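Local coordinates for aminotransferase, class I and II (Erwinia tasmaniensis, PDB 5Z0Q), which belongs to the class I and II aminotransferases, a family of pyridoxal-5'-phosphate-dependent enzymes, and binds pyridoxal-5'-phosphate, at residues Ile106-Arg109 / Ala110-Ala114. Numbering follows the deposited sequence.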
loop_
_atom_site.group_PDB
_atom_site.type_symbol
_atom_site.label_atom_id
_atom_site.label_comp_id
_atom_site.label_asym_id
_atom_site.label_seq_id
_atom_site.Cartn_x
_atom_site.Cartn_y
_atom_site.Cartn_z
ATOM N N ILE A 106 -6.356 -10.083 4.527
ATOM C CA ILE A 106 -6.917 -10.686 3.319
ATOM C C ILE A 106 -7.179 -12.170 3.536
ATOM O O ILE A 106 -8.220 -12.698 3.125
ATOM C CB ILE A 106 -5.986 -10.454 2.115
ATOM C CG1 ILE A 106 -5.806 -8.962 1.847
ATOM C CG2 ILE A 106 -6.540 -11.140 0.875
ATOM C CD1 ILE A 106 -4.663 -8.663 0.905
ATOM N N ALA A 107 -6.246 -12.862 4.194
ATOM C CA ALA A 107 -6.411 -14.292 4.433
ATOM C C ALA A 107 -7.663 -14.579 5.253
ATOM O O ALA A 107 -8.391 -15.538 4.971
ATOM C CB ALA A 107 -5.172 -14.852 5.130
ATOM N N VAL A 108 -7.939 -13.754 6.265
ATOM C CA VAL A 108 -9.112 -13.979 7.103
ATOM C C VAL A 108 -10.392 -13.669 6.333
ATOM O O VAL A 108 -11.388 -14.394 6.440
ATOM C CB VAL A 108 -9.008 -13.151 8.396
ATOM C CG1 VAL A 108 -10.267 -13.303 9.235
ATOM C CG2 VAL A 108 -7.784 -13.572 9.196
ATOM N N ARG A 109 -10.386 -12.593 5.540
ATOM C CA ARG A 109 -11.583 -12.227 4.787
ATOM C C ARG A 109 -11.870 -13.216 3.664
ATOM O O ARG A 109 -13.029 -13.380 3.269
ATOM C CB ARG A 109 -11.438 -10.817 4.212
ATOM C CG ARG A 109 -10.992 -9.757 5.205
ATOM C CD ARG A 109 -12.156 -8.987 5.796
ATOM N NE ARG A 109 -11.696 -8.005 6.776
ATOM C CZ ARG A 109 -11.343 -6.757 6.480
ATOM N NH1 ARG A 109 -11.399 -6.326 5.228
ATOM N NH2 ARG A 109 -10.936 -5.938 7.440
ATOM N N ALA A 110 -10.839 -13.882 3.143
ATOM C CA ALA A 110 -10.989 -14.747 1.977
ATOM C C ALA A 110 -11.127 -16.222 2.318
ATOM O O ALA A 110 -11.779 -16.958 1.571
ATOM C CB ALA A 110 -9.797 -14.569 1.029
ATOM N N PHE A 111 -10.530 -16.679 3.418
ATOM C CA PHE A 111 -10.526 -18.093 3.772
ATOM C C PHE A 111 -11.468 -18.413 4.926
ATOM O O PHE A 111 -11.404 -19.516 5.480
ATOM C CB PHE A 111 -9.103 -18.542 4.115
ATOM C CG PHE A 111 -8.110 -18.293 3.016
ATOM C CD1 PHE A 111 -8.472 -18.449 1.688
ATOM C CD2 PHE A 111 -6.817 -17.894 3.311
ATOM C CE1 PHE A 111 -7.561 -18.218 0.674
ATOM C CE2 PHE A 111 -5.901 -17.661 2.300
ATOM C CZ PHE A 111 -6.274 -17.824 0.980
ATOM N N THR A 112 -12.340 -17.480 5.300
ATOM C CA THR A 112 -13.265 -17.671 6.406
ATOM C C THR A 112 -14.599 -17.034 6.048
ATOM O O THR A 112 -14.657 -16.087 5.259
ATOM C CB THR A 112 -12.719 -17.062 7.709
ATOM O OG1 THR A 112 -11.319 -17.346 7.819
ATOM C CG2 THR A 112 -13.431 -17.641 8.919
ATOM N N GLU A 113 -15.669 -17.566 6.625
ATOM C CA GLU A 113 -17.012 -17.032 6.448
ATOM C C GLU A 113 -17.576 -16.611 7.803
ATOM O O GLU A 113 -16.960 -16.827 8.849
ATOM C CB GLU A 113 -17.912 -18.055 5.748
ATOM C CG GLU A 113 -17.646 -18.151 4.255
ATOM C CD GLU A 113 -17.904 -19.536 3.701
ATOM O OE1 GLU A 113 -18.313 -20.421 4.481
ATOM O OE2 GLU A 113 -17.695 -19.741 2.485
ATOM N N ALA A 114 -18.766 -16.004 7.766
ATOM C CA ALA A 114 -19.314 -15.354 8.954
ATOM C C ALA A 114 -19.495 -16.334 10.106
ATOM O O ALA A 114 -19.236 -15.993 11.267
ATOM C CB ALA A 114 -20.642 -14.680 8.615
#
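Phe111 sets its ring beside Ala107 through a chi1 of -57°, which places CG next to its own backbone N and anti to the carbonyl carbon. Thr112 has a similar chi1, -41°, which puts OG1 beside the backbone N, toward Val108 O. Both contacts belong to the C-terminal turn of helix 101-111, in the large domain of the fold-type-I aminotransferase fold, which is built round an eight-stranded mixed sheet. Here the chain leaves the helix in an extended form.

Two i to i+4 backbone hydrogen bonds close this turn. Ala110 N donates to Ile106 O at 2.9 Å. Phe111 N donates to Ala107 O, also at 2.9 Å.

The apolar part is small. Ala107 CB meets the ring of Phe111 at CD2, 3.9 Å away, with CE2 slightly farther. Ala110 CB lies over one face of the same ring, offset toward its rim and 4.1 Å above the plane.

Around the turn, Phe111 packs on Leu200 and Ala107 on Cys202, both from strand 200-204, while Val108 and Thr112 touch Leu168 of strand 166-172, so this side of the helix rests on the large mixed sheet. Ile106 and Arg109 pack on helix 257-267 of the same chain and on Met270 of the second subunit, which places the helix end near the dimer interface. Beyond the turn, Thr112 O accepts a hydrogen bond from Arg137 NH2. Back at the exit from the helix, a side-chain hydroxyl reaches back to a carbonyl of the last turn: Thr112 OG1 gives a weak hydrogen bond to Val108 O at 3.3 Å.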